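Side-chain contacts in tRNA endonuclease VMS1 (Saccharomyces cerevisiae, PDB 5WHG), which cleaves polypeptidyl-tRNAs downstream of ribosome-associated quality control, freeing incompletely synthesized polypeptides for degradation: residues L210-G215 against K355-E360; H251-R256 against P349-L354; P305-C310 against T330-G335. One frame throughout, in Å; residues are numbered along the deposited sequence.

All three contacts lie in the VLRF1 domain, and along the chain they are concentric: no loop crosses another. Strand 207-214 opens the outermost loop, which interaction 1 closes at helix 351-362. Strand 247-255 follows and meets the start of the same helix in interaction 2. Innermost, interaction 3 joins helix 304-308 to the loop at 330-335. Interactions 1 and 2 are neighbours, their centres about 8 Å apart, and tie one helix to two strands of one mixed sheet. Interaction 3, centred about 18 Å from interaction 1, belongs to the opposite face, where F211 CE2 touches L307 CD2 at 3.9 Å.

Interaction 1: L210-G215 against K355-E360; sequences LFMVGG and KKAWCE
L210 and M212 (selenomethionine in this crystal) point from strand 207-214 toward W358 and A357 of helix 351-362. This is helix-on-sheet packing in the VLRF1 domain: the strand is the middle one of a five-stranded mixed sheet, and the helix lies on one face. The alternation of side chains is the evidence. F211 and V213 point the other way and rest on helix 292-302, so the sheet is covered on both faces.

The contact between the segments is apolar, with no hydrogen bond across it, and all four residues are buried. L210 uses both branches against W358. CD1 comes up to the root of the side chain, 3.9 Å from W358 CB, while CD2 approaches the indole obliquely, 4.0 Å from W358 CE3. The two side chains cross at about a right angle. The tryptophan CG lies opposite the backbone N (chi1 -176°), which swings the indole off the helix to where CD2 can reach its six-membered ring. The W358 side chain also touches F25, its ring meets that of H225, and NE1 has a weak hydrogen bond to Y23 OH.

Backbone bonds hold each segment in its own element. L210 and M212 pair with A221 and A219 of the adjacent strand, and the helix keeps its i to i+4 bonds, as in C359 N to K355 O at 2.9 Å.

M212 reaches the helix with an extended chain (chi2 170°, chi3 -167°) that carries its terminal methyl past SE, and CE meets A357 CB at 3.5 Å.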
ATOM      1  N   LEU A 210      -3.693  -1.668   4.495  1.00 64.72           N
ATOM      2  CA  LEU A 210      -3.605  -3.114   4.293  1.00 65.39           C
ATOM      3  C   LEU A 210      -4.362  -3.842   5.401  1.00 69.45           C
ATOM      4  O   LEU A 210      -4.119  -3.603   6.587  1.00 68.56           O
ATOM      5  CB  LEU A 210      -2.148  -3.589   4.262  1.00 62.40           C
ATOM      6  CG  LEU A 210      -1.114  -2.834   3.407  1.00 63.52           C
ATOM      7  CD1 LEU A 210       0.313  -3.296   3.745  1.00 60.55           C
ATOM      8  CD2 LEU A 210      -1.353  -3.065   1.961  1.00 56.62           C
ATOM      9  N   PHE A 211      -5.265  -4.737   5.004  1.00 69.35           N
ATOM     10  CA  PHE A 211      -6.146  -5.467   5.907  1.00 61.07           C
ATOM     11  C   PHE A 211      -6.250  -6.921   5.459  1.00 69.59           C
ATOM     12  O   PHE A 211      -6.528  -7.193   4.286  1.00 71.94           O
ATOM     13  CB  PHE A 211      -7.537  -4.815   5.942  1.00 64.50           C
ATOM     14  CG  PHE A 211      -7.545  -3.443   6.582  1.00 65.56           C
ATOM     15  CD1 PHE A 211      -7.342  -3.303   7.959  1.00 71.16           C
ATOM     16  CD2 PHE A 211      -7.743  -2.298   5.818  1.00 65.91           C
ATOM     17  CE1 PHE A 211      -7.340  -2.052   8.563  1.00 71.55           C
ATOM     18  CE2 PHE A 211      -7.751  -1.031   6.416  1.00 68.96           C
ATOM     19  CZ  PHE A 211      -7.545  -0.904   7.789  1.00 67.72           C
HETATM   20  N   MSE A 212      -6.009  -7.846   6.386  1.00 65.75           N
HETATM   21  CA  MSE A 212      -6.337  -9.243   6.189  1.00 63.61           C
HETATM   22  C   MSE A 212      -7.086  -9.798   7.392  1.00 70.67           C
HETATM   23  O   MSE A 212      -6.689  -9.570   8.526  1.00 76.22           O
HETATM   24  CB  MSE A 212      -5.086 -10.080   5.979  1.00 85.64           C
HETATM   25  CG  MSE A 212      -4.182  -9.642   4.875  1.00 97.35           C
HETATM   26 SE   MSE A 212      -2.516 -10.662   4.997  1.00103.43          SE
HETATM   27  CE  MSE A 212      -1.425  -9.619   3.765  1.00106.36           C
ATOM     28  N   VAL A 213      -8.155 -10.551   7.151  1.00 81.75           N
ATOM     29  CA  VAL A 213      -8.916 -11.196   8.215  1.00 79.75           C
ATOM     30  C   VAL A 213      -9.184 -12.620   7.775  1.00 87.25           C
ATOM     31  O   VAL A 213      -9.312 -12.905   6.582  1.00 95.70           O
ATOM     32  CB  VAL A 213     -10.244 -10.455   8.541  1.00 76.86           C
ATOM     33  CG1 VAL A 213     -11.175 -10.482   7.365  1.00 81.41           C
ATOM     34  CG2 VAL A 213     -10.938 -11.053   9.738  1.00 70.94           C
ATOM     35  N   GLY A 214      -9.239 -13.525   8.741  1.00 96.04           N
ATOM     36  CA  GLY A 214      -9.616 -14.883   8.419  1.00 95.69           C
ATOM     37  C   GLY A 214      -9.343 -15.842   9.551  1.00 95.96           C
ATOM     38  O   GLY A 214      -8.286 -15.779  10.192  1.00 92.61           O
ATOM     39  N   GLY A 215     -10.285 -16.747   9.796  1.00 95.22           N
ATOM     40  CA  GLY A 215     -10.105 -17.718  10.862  1.00 90.88           C
ATOM     41  C   GLY A 215      -9.956 -17.094  12.230  1.00 99.74           C
ATOM     42  O   GLY A 215      -9.238 -17.633  13.076  1.00108.88           O
ATOM     43  N   LYS A 355       3.614  -6.976   5.622  1.00 80.74           N
ATOM     44  CA  LYS A 355       4.828  -6.461   4.994  1.00 76.98           C
ATOM     45  C   LYS A 355       5.219  -7.291   3.772  1.00 88.20           C
ATOM     46  O   LYS A 355       5.707  -6.745   2.772  1.00 87.23           O
ATOM     47  CB  LYS A 355       5.982  -6.441   5.997  1.00 77.66           C
ATOM     48  CG  LYS A 355       5.769  -5.634   7.261  1.00 83.26           C
ATOM     49  CD  LYS A 355       7.106  -5.447   7.984  1.00 92.71           C
ATOM     50  CE  LYS A 355       6.996  -4.450   9.136  1.00 94.24           C
ATOM     51  NZ  LYS A 355       8.344  -4.069   9.648  1.00 95.18           N
ATOM     52  N   LYS A 356       5.056  -8.617   3.852  1.00 93.94           N
ATOM     53  CA  LYS A 356       5.277  -9.464   2.683  1.00 97.43           C
ATOM     54  C   LYS A 356       4.405  -8.994   1.533  1.00 88.90           C
ATOM     55  O   LYS A 356       4.888  -8.756   0.420  1.00 90.72           O
ATOM     56  CB  LYS A 356       4.992 -10.938   3.031  1.00114.13           C
ATOM     57  CG  LYS A 356       5.177 -11.982   1.879  1.00130.19           C
ATOM     58  CD  LYS A 356       3.889 -12.227   1.034  1.00132.25           C
ATOM     59  CE  LYS A 356       4.198 -12.776  -0.374  1.00125.57           C
ATOM     60  NZ  LYS A 356       2.993 -12.917  -1.247  1.00109.73           N
ATOM     61  N   ALA A 357       3.108  -8.836   1.800  1.00 80.83           N
ATOM     62  CA  ALA A 357       2.180  -8.367   0.782  1.00 76.37           C
ATOM     63  C   ALA A 357       2.619  -7.026   0.216  1.00 81.35           C
ATOM     64  O   ALA A 357       2.612  -6.829  -1.003  1.00 88.39           O
ATOM     65  CB  ALA A 357       0.778  -8.273   1.372  1.00 62.80           C
ATOM     66  N   TRP A 358       3.009  -6.088   1.087  1.00 82.11           N
ATOM     67  CA  TRP A 358       3.400  -4.766   0.600  1.00 86.43           C
ATOM     68  C   TRP A 358       4.628  -4.847  -0.299  1.00 81.97           C
ATOM     69  O   TRP A 358       4.654  -4.252  -1.381  1.00 87.30           O
ATOM     70  CB  TRP A 358       3.658  -3.797   1.756  1.00 84.38           C
ATOM     71  CG  TRP A 358       3.967  -2.413   1.243  1.00 82.78           C
ATOM     72  CD1 TRP A 358       5.135  -1.717   1.393  1.00 84.71           C
ATOM     73  CD2 TRP A 358       3.101  -1.578   0.458  1.00 81.92           C
ATOM     74  NE1 TRP A 358       5.045  -0.490   0.767  1.00 80.41           N
ATOM     75  CE2 TRP A 358       3.811  -0.381   0.179  1.00 80.84           C
ATOM     76  CE3 TRP A 358       1.795  -1.723  -0.033  1.00 68.52           C
ATOM     77  CZ2 TRP A 358       3.254   0.673  -0.570  1.00 76.20           C
ATOM     78  CZ3 TRP A 358       1.244  -0.680  -0.785  1.00 67.62           C
ATOM     79  CH2 TRP A 358       1.978   0.510  -1.039  1.00 73.46           C
ATOM     80  N   CYS A 359       5.662  -5.573   0.131  1.00 78.22           N
ATOM     81  CA  CYS A 359       6.852  -5.687  -0.711  1.00 87.80           C
ATOM     82  C   CYS A 359       6.513  -6.341  -2.040  1.00 86.76           C
ATOM     83  O   CYS A 359       7.070  -5.972  -3.078  1.00 98.11           O
ATOM     84  CB  CYS A 359       7.954  -6.469  -0.004  1.00 91.32           C
ATOM     85  SG  CYS A 359       8.724  -5.597   1.373  1.00100.54           S
ATOM     86  N   GLU A 360       5.580  -7.298  -2.025  1.00 76.92           N
ATOM     87  CA  GLU A 360       5.099  -7.938  -3.248  1.00 75.18           C
ATOM     88  C   GLU A 360       4.341  -6.973  -4.168  1.00 84.11           C
ATOM     89  O   GLU A 360       4.319  -7.184  -5.384  1.00 89.16           O
ATOM     90  CB  GLU A 360       4.211  -9.125  -2.880  1.00 74.74           C
ATOM     91  CG  GLU A 360       3.605  -9.844  -4.053  1.00 87.56           C
ATOM     92  CD  GLU A 360       4.655 -10.305  -5.030  1.00 96.53           C
ATOM     93  OE1 GLU A 360       4.440 -10.122  -6.246  1.00108.13           O
ATOM     94  OE2 GLU A 360       5.700 -10.834  -4.579  1.00 90.39           O
TER

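Interaction 2: H251-R256 against P349-L354; sequences HKTFHR and PTVLEL
V351 presents its CG2 methyl to both H251 and T253, side chains two residues apart on strand 247-255 that point to the same side of the sheet. Each crosses V351 at about a right angle. T253 approaches methyl first: its CG2 stands 3.6 Å from V351 CG2 and 3.8 Å from V351 N. The rotation about the CA-CB bond explains this, since CG2 sits beside the backbone N and opposite the carbonyl carbon. H251 comes from the neighbouring position, its ring oblique to the methyl, and both its CB and its CG lie 4.1 Å from V351 CG2. The intervening K252 points away, and F254 packs under the other face on helix 292-302.

On the helical side, T350 caps the first turn. It is the N-cap: E353 N donates to T350 OG1 at 3.1 Å with an N-H...O angle of 163°, a nearly straight bond that occupies an amide at the helix start. L354 N in turn reaches T350 O. V351 directly follows the cap, with its CA-CB bond toward the strand.

The chain continues beyond R256 to residues 259-289, which are not modelled and include Q267, the inferred active-site residue. With no hydrogen bond across the segments and H251 and T253 both exposed, the contact rests on van der Waals packing of the V351 methyl against the T253 methyl and the H251 side chain, at the solvent-facing edge of the sheet.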
ATOM      1  N   HIS A 251      -0.298   0.012  12.937  1.00 85.49           N
ATOM      2  CA  HIS A 251      -0.489  -1.409  12.671  1.00 88.48           C
ATOM      3  C   HIS A 251      -1.142  -2.035  13.886  1.00 91.34           C
ATOM      4  O   HIS A 251      -0.820  -1.673  15.018  1.00100.18           O
ATOM      5  CB  HIS A 251       0.833  -2.123  12.369  1.00 74.69           C
ATOM      6  CG  HIS A 251       1.721  -2.230  13.559  1.00 86.81           C
ATOM      7  ND1 HIS A 251       1.745  -3.344  14.371  1.00 92.23           N
ATOM      8  CD2 HIS A 251       2.575  -1.339  14.110  1.00 86.29           C
ATOM      9  CE1 HIS A 251       2.585  -3.136  15.365  1.00 91.24           C
ATOM     10  NE2 HIS A 251       3.105  -1.930  15.229  1.00 92.69           N
ATOM     11  N   LYS A 252      -2.059  -2.969  13.644  1.00 89.13           N
ATOM     12  CA  LYS A 252      -2.756  -3.675  14.708  1.00 85.47           C
ATOM     13  C   LYS A 252      -2.939  -5.125  14.289  1.00 80.29           C
ATOM     14  O   LYS A 252      -3.111  -5.405  13.099  1.00 81.85           O
ATOM     15  CB  LYS A 252      -4.118  -3.027  15.010  1.00 92.52           C
ATOM     16  CG  LYS A 252      -4.471  -2.946  16.497  1.00106.46           C
ATOM     17  CD  LYS A 252      -3.965  -1.633  17.104  1.00123.54           C
ATOM     18  CE  LYS A 252      -4.081  -1.624  18.631  1.00137.70           C
ATOM     19  NZ  LYS A 252      -3.591  -0.348  19.246  1.00142.43           N
ATOM     20  N   THR A 253      -2.851  -6.047  15.256  1.00 81.01           N
ATOM     21  CA  THR A 253      -3.253  -7.442  15.061  1.00 87.63           C
ATOM     22  C   THR A 253      -3.879  -7.960  16.344  1.00102.65           C
ATOM     23  O   THR A 253      -3.280  -7.835  17.416  1.00118.92           O
ATOM     24  CB  THR A 253      -2.083  -8.371  14.680  1.00 86.52           C
ATOM     25  OG1 THR A 253      -1.175  -8.473  15.775  1.00 87.18           O
ATOM     26  CG2 THR A 253      -1.317  -7.843  13.512  1.00100.64           C
ATOM     27  N   PHE A 254      -5.060  -8.568  16.230  1.00 99.55           N
ATOM     28  CA  PHE A 254      -5.673  -9.299  17.333  1.00 97.48           C
ATOM     29  C   PHE A 254      -6.370 -10.551  16.805  1.00 92.36           C
ATOM     30  O   PHE A 254      -6.451 -10.779  15.594  1.00 86.58           O
ATOM     31  CB  PHE A 254      -6.652  -8.417  18.102  1.00 91.63           C
ATOM     32  CG  PHE A 254      -7.512  -7.564  17.233  1.00 90.65           C
ATOM     33  CD1 PHE A 254      -8.588  -8.103  16.551  1.00 93.40           C
ATOM     34  CD2 PHE A 254      -7.263  -6.205  17.116  1.00 95.90           C
ATOM     35  CE1 PHE A 254      -9.391  -7.289  15.753  1.00 94.51           C
ATOM     36  CE2 PHE A 254      -8.064  -5.386  16.321  1.00 81.82           C
ATOM     37  CZ  PHE A 254      -9.124  -5.930  15.644  1.00 83.49           C
ATOM     38  N   HIS A 255      -6.871 -11.374  17.733  1.00 94.09           N
ATOM     39  CA  HIS A 255      -7.576 -12.607  17.395  1.00 91.95           C
ATOM     40  C   HIS A 255      -8.767 -12.822  18.319  1.00 93.76           C
ATOM     41  O   HIS A 255      -8.712 -12.515  19.511  1.00 98.86           O
ATOM     42  CB  HIS A 255      -6.652 -13.835  17.488  1.00106.72           C
ATOM     43  CG  HIS A 255      -7.378 -15.137  17.700  1.00112.72           C
ATOM     44  ND1 HIS A 255      -7.935 -15.862  16.668  1.00113.59           N
ATOM     45  CD2 HIS A 255      -7.628 -15.842  18.827  1.00110.71           C
ATOM     46  CE1 HIS A 255      -8.495 -16.957  17.151  1.00114.80           C
ATOM     47  NE2 HIS A 255      -8.327 -16.966  18.460  1.00118.11           N
ATOM     48  N   ARG A 256      -9.838 -13.393  17.761  1.00 96.01           N
ATOM     49  CA  ARG A 256     -10.960 -13.905  18.545  1.00 97.28           C
ATOM     50  C   ARG A 256     -11.439 -15.223  17.967  1.00106.34           C
ATOM     51  O   ARG A 256     -11.720 -15.308  16.768  1.00109.22           O
ATOM     52  CB  ARG A 256     -12.148 -12.940  18.559  1.00 94.24           C
ATOM     53  CG  ARG A 256     -12.126 -11.904  19.650  1.00 94.23           C
ATOM     54  CD  ARG A 256     -13.512 -11.310  19.807  1.00 96.93           C
ATOM     55  NE  ARG A 256     -13.457  -9.960  20.339  1.00101.74           N
ATOM     56  CZ  ARG A 256     -13.169  -9.666  21.599  1.00101.20           C
ATOM     57  NH1 ARG A 256     -12.901 -10.634  22.465  1.00104.62           N
ATOM     58  NH2 ARG A 256     -13.134  -8.397  21.984  1.00 97.97           N
ATOM     59  N   PRO A 349      -3.160 -13.764   8.731  1.00 89.33           N
ATOM     60  CA  PRO A 349      -3.064 -12.336   9.065  1.00 83.88           C
ATOM     61  C   PRO A 349      -2.088 -12.088  10.202  1.00 88.46           C
ATOM     62  O   PRO A 349      -2.392 -12.354  11.366  1.00100.78           O
ATOM     63  CB  PRO A 349      -4.500 -11.961   9.448  1.00 77.30           C
ATOM     64  CG  PRO A 349      -5.353 -12.985   8.756  1.00 80.78           C
ATOM     65  CD  PRO A 349      -4.545 -14.258   8.786  1.00 84.64           C
ATOM     66  N   THR A 350      -0.888 -11.637   9.863  1.00 90.22           N
ATOM     67  CA  THR A 350       0.071 -11.132  10.834  1.00 94.13           C
ATOM     68  C   THR A 350       0.696  -9.872  10.259  1.00 94.14           C
ATOM     69  O   THR A 350       0.596  -9.602   9.058  1.00 97.42           O
ATOM     70  CB  THR A 350       1.189 -12.135  11.155  1.00 88.00           C
ATOM     71  OG1 THR A 350       2.242 -11.978  10.197  1.00 88.83           O
ATOM     72  CG2 THR A 350       0.683 -13.551  11.091  1.00 79.82           C
ATOM     73  N   VAL A 351       1.353  -9.099  11.126  1.00 84.73           N
ATOM     74  CA  VAL A 351       2.029  -7.899  10.647  1.00 76.85           C
ATOM     75  C   VAL A 351       3.086  -8.261   9.613  1.00 75.93           C
ATOM     76  O   VAL A 351       3.183  -7.635   8.549  1.00 88.86           O
ATOM     77  CB  VAL A 351       2.617  -7.097  11.822  1.00 70.53           C
ATOM     78  CG1 VAL A 351       3.776  -6.286  11.353  1.00 78.34           C
ATOM     79  CG2 VAL A 351       1.586  -6.128  12.324  1.00 71.58           C
ATOM     80  N   LEU A 352       3.878  -9.289   9.883  1.00 86.25           N
ATOM     81  CA  LEU A 352       4.922  -9.623   8.929  1.00 85.54           C
ATOM     82  C   LEU A 352       4.309  -9.988   7.581  1.00 87.30           C
ATOM     83  O   LEU A 352       4.842  -9.617   6.529  1.00 92.88           O
ATOM     84  CB  LEU A 352       5.806 -10.745   9.479  1.00 79.22           C
ATOM     85  CG  LEU A 352       6.940 -11.119   8.522  1.00 97.25           C
ATOM     86  CD1 LEU A 352       8.226 -10.287   8.733  1.00101.50           C
ATOM     87  CD2 LEU A 352       7.211 -12.599   8.590  1.00 97.39           C
ATOM     88  N   GLU A 353       3.150 -10.652   7.593  1.00 79.37           N
ATOM     89  CA  GLU A 353       2.476 -10.985   6.338  1.00 80.84           C
ATOM     90  C   GLU A 353       1.971  -9.737   5.609  1.00 75.14           C
ATOM     91  O   GLU A 353       1.970  -9.702   4.376  1.00 79.34           O
ATOM     92  CB  GLU A 353       1.326 -11.961   6.608  1.00 76.77           C
ATOM     93  CG  GLU A 353       0.492 -12.312   5.381  1.00 91.85           C
ATOM     94  CD  GLU A 353       1.303 -12.922   4.228  1.00107.78           C
ATOM     95  OE1 GLU A 353       1.971 -13.966   4.433  1.00104.47           O
ATOM     96  OE2 GLU A 353       1.258 -12.345   3.110  1.00114.72           O
ATOM     97  N   LEU A 354       1.533  -8.714   6.347  1.00 68.07           N
ATOM     98  CA  LEU A 354       1.202  -7.435   5.729  1.00 68.53           C
ATOM     99  C   LEU A 354       2.419  -6.825   5.027  1.00 77.67           C
ATOM    100  O   LEU A 354       2.294  -6.230   3.945  1.00 72.42           O
ATOM    101  CB  LEU A 354       0.641  -6.486   6.795  1.00 66.07           C
ATOM    102  CG  LEU A 354      -0.732  -6.858   7.387  1.00 73.14           C
ATOM    103  CD1 LEU A 354      -1.244  -5.811   8.345  1.00 67.04           C
ATOM    104  CD2 LEU A 354      -1.782  -7.109   6.300  1.00 67.24           C
TER

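Interaction 3: P305-C310 against T330-G335; sequences PYLSKC and TVLNKG
L307 on helix 304-308 reaches across to V331 and L332 in the loop before strand 339-340. Its CB already points at the loop and stands 4.4 Å from L332 CD2. From there CG turns to lie opposite the carbonyl carbon (chi1 -69°), and at this branch point the side chain divides. CD1 meets V331 CG2 at 4.1 Å, the two side chains crossing at about a right angle, and lies 4.3 Å from L332 CD2. One methyl of L332 is therefore almost equidistant from the root and the tip of L307, which places it alongside the chain rather than at its end. CD2, the other branch, reaches strand 207-214, where L307 also touches A209. L300 of helix 292-302 touches both L307 and V331 and so borders the same apolar cluster.

Polar bonds shape each partner locally. S308 OG donates back to P305 O at 3.1 Å, with the donor lifted 41° out of the carbonyl plane. R338 NH1 bonds both L307 O and C310 O, ahead of strand 313-316. In the loop, L332 N donates to T330 OG1 at 3.0 Å with an angle of 148°, while T330 OG1 is also bonded to F326 O.

The bond from L332 N to T330 is an ST turn, and L307 adds to the helix-on-sheet packing on the face opposite helix 351-362, consistent with a three-layer alpha/beta/alpha sandwich.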
ATOM      1  N   PRO A 305      -9.002   9.138   9.728  1.00 77.91           N
ATOM      2  CA  PRO A 305      -8.291  10.205   8.992  1.00 79.00           C
ATOM      3  C   PRO A 305      -7.304   9.656   7.985  1.00 80.67           C
ATOM      4  O   PRO A 305      -7.218  10.175   6.864  1.00 81.36           O
ATOM      5  CB  PRO A 305      -7.586  11.002  10.101  1.00 79.48           C
ATOM      6  CG  PRO A 305      -8.324  10.675  11.347  1.00 75.20           C
ATOM      7  CD  PRO A 305      -8.841   9.284  11.190  1.00 73.57           C
ATOM      8  N   TYR A 306      -6.553   8.615   8.375  1.00 69.59           N
ATOM      9  CA  TYR A 306      -5.670   7.895   7.449  1.00 75.30           C
ATOM     10  C   TYR A 306      -6.427   7.306   6.260  1.00 73.17           C
ATOM     11  O   TYR A 306      -5.969   7.418   5.116  1.00 72.80           O
ATOM     12  CB  TYR A 306      -4.953   6.756   8.172  1.00 67.83           C
ATOM     13  CG  TYR A 306      -3.956   7.134   9.222  1.00 72.28           C
ATOM     14  CD1 TYR A 306      -2.803   7.825   8.891  1.00 78.50           C
ATOM     15  CD2 TYR A 306      -4.135   6.750  10.536  1.00 70.71           C
ATOM     16  CE1 TYR A 306      -1.871   8.148   9.836  1.00 82.06           C
ATOM     17  CE2 TYR A 306      -3.196   7.060  11.490  1.00 78.28           C
ATOM     18  CZ  TYR A 306      -2.066   7.766  11.131  1.00 88.16           C
ATOM     19  OH  TYR A 306      -1.111   8.080  12.067  1.00100.37           O
ATOM     20  N   LEU A 307      -7.556   6.610   6.525  1.00 72.11           N
ATOM     21  CA  LEU A 307      -8.287   5.881   5.481  1.00 67.59           C
ATOM     22  C   LEU A 307      -8.872   6.815   4.424  1.00 73.49           C
ATOM     23  O   LEU A 307      -8.938   6.453   3.244  1.00 75.33           O
ATOM     24  CB  LEU A 307      -9.398   5.016   6.094  1.00 64.45           C
ATOM     25  CG  LEU A 307      -8.879   3.813   6.921  1.00 73.74           C
ATOM     26  CD1 LEU A 307      -9.971   3.035   7.714  1.00 64.28           C
ATOM     27  CD2 LEU A 307      -8.084   2.860   6.038  1.00 69.02           C
ATOM     28  N   SER A 308      -9.273   8.022   4.801  1.00 83.12           N
ATOM     29  CA  SER A 308      -9.827   8.912   3.791  1.00 77.77           C
ATOM     30  C   SER A 308      -8.754   9.516   2.897  1.00 73.48           C
ATOM     31  O   SER A 308      -9.075   9.970   1.796  1.00 76.80           O
ATOM     32  CB  SER A 308     -10.654  10.003   4.461  1.00 71.36           C
ATOM     33  OG  SER A 308      -9.856  10.692   5.390  1.00 91.58           O
ATOM     34  N   LYS A 309      -7.487   9.462   3.304  1.00 76.13           N
ATOM     35  CA  LYS A 309      -6.372   9.914   2.476  1.00 79.10           C
ATOM     36  C   LYS A 309      -5.602   8.775   1.790  1.00 85.12           C
ATOM     37  O   LYS A 309      -4.555   9.039   1.183  1.00 80.66           O
ATOM     38  CB  LYS A 309      -5.389  10.746   3.312  1.00 72.02           C
ATOM     39  CG  LYS A 309      -6.021  11.902   4.074  1.00 78.65           C
ATOM     40  CD  LYS A 309      -5.013  12.516   5.033  1.00 88.01           C
ATOM     41  CE  LYS A 309      -5.506  13.836   5.625  1.00 84.47           C
ATOM     42  NZ  LYS A 309      -6.526  13.625   6.693  1.00 84.14           N
ATOM     43  N   CYS A 310      -6.069   7.523   1.859  1.00 84.39           N
ATOM     44  CA  CYS A 310      -5.290   6.432   1.264  1.00 82.56           C
ATOM     45  C   CYS A 310      -5.477   6.370  -0.242  1.00 74.59           C
ATOM     46  O   CYS A 310      -6.589   6.536  -0.747  1.00 68.87           O
ATOM     47  CB  CYS A 310      -5.667   5.075   1.851  1.00 69.65           C
ATOM     48  SG  CYS A 310      -4.933   4.761   3.411  1.00 75.03           S
ATOM     49  N   THR A 330     -19.666   1.157   8.552  1.00117.00           N
ATOM     50  CA  THR A 330     -18.365   1.573   9.069  1.00107.89           C
ATOM     51  C   THR A 330     -17.967   2.943   8.522  1.00 98.55           C
ATOM     52  O   THR A 330     -18.829   3.751   8.163  1.00 93.86           O
ATOM     53  CB  THR A 330     -17.290   0.536   8.722  1.00107.48           C
ATOM     54  OG1 THR A 330     -16.978   0.615   7.331  1.00102.99           O
ATOM     55  CG2 THR A 330     -17.777  -0.863   9.008  1.00113.25           C
ATOM     56  N   VAL A 331     -16.658   3.224   8.471  1.00 92.90           N
ATOM     57  CA  VAL A 331     -16.185   4.441   7.811  1.00 88.71           C
ATOM     58  C   VAL A 331     -15.771   4.204   6.360  1.00 89.11           C
ATOM     59  O   VAL A 331     -15.473   5.177   5.649  1.00 87.89           O
ATOM     60  CB  VAL A 331     -15.014   5.087   8.586  1.00 77.03           C
ATOM     61  CG1 VAL A 331     -15.419   5.367  10.032  1.00 73.40           C
ATOM     62  CG2 VAL A 331     -13.765   4.233   8.530  1.00 67.89           C
ATOM     63  N   LEU A 332     -15.747   2.950   5.896  1.00 84.37           N
ATOM     64  CA  LEU A 332     -15.608   2.640   4.477  1.00 78.83           C
ATOM     65  C   LEU A 332     -16.981   2.440   3.858  1.00 80.82           C
ATOM     66  O   LEU A 332     -17.857   1.802   4.447  1.00 84.59           O
ATOM     67  CB  LEU A 332     -14.770   1.379   4.261  1.00 73.74           C
ATOM     68  CG  LEU A 332     -13.362   1.477   4.849  1.00 80.51           C
ATOM     69  CD1 LEU A 332     -12.532   0.222   4.579  1.00 82.28           C
ATOM     70  CD2 LEU A 332     -12.667   2.729   4.344  1.00 64.39           C
ATOM     71  N   ASN A 333     -17.169   2.980   2.667  1.00 79.89           N
ATOM     72  CA  ASN A 333     -18.403   2.752   1.938  1.00 94.23           C
ATOM     73  C   ASN A 333     -18.205   1.631   0.932  1.00102.62           C
ATOM     74  O   ASN A 333     -17.144   1.517   0.306  1.00 94.09           O
ATOM     75  CB  ASN A 333     -18.867   4.027   1.246  1.00104.83           C
ATOM     76  CG  ASN A 333     -18.963   5.192   2.214  1.00112.11           C
ATOM     77  OD1 ASN A 333     -18.337   6.239   2.010  1.00109.57           O
ATOM     78  ND2 ASN A 333     -19.721   4.999   3.303  1.00114.76           N
ATOM     79  N   LYS A 334     -19.222   0.780   0.821  1.00112.84           N
ATOM     80  CA  LYS A 334     -19.204  -0.263  -0.189  1.00111.03           C
ATOM     81  C   LYS A 334     -19.185   0.383  -1.573  1.00 98.55           C
ATOM     82  O   LYS A 334     -19.757   1.457  -1.794  1.00 91.45           O
ATOM     83  CB  LYS A 334     -20.417  -1.185  -0.020  1.00114.39           C
ATOM     84  CG  LYS A 334     -20.142  -2.645  -0.366  1.00119.35           C
ATOM     85  CD  LYS A 334     -21.419  -3.372  -0.810  1.00126.21           C
ATOM     86  CE  LYS A 334     -21.111  -4.495  -1.811  1.00123.92           C
ATOM     87  NZ  LYS A 334     -22.314  -4.930  -2.587  1.00126.89           N
ATOM     88  N   GLY A 335     -18.493  -0.260  -2.503  1.00 83.08           N
ATOM     89  CA  GLY A 335     -18.275   0.409  -3.769  1.00 89.95           C
ATOM     90  C   GLY A 335     -17.401   1.639  -3.640  1.00 97.23           C
ATOM     91  O   GLY A 335     -17.736   2.697  -4.190  1.00110.98           O
TER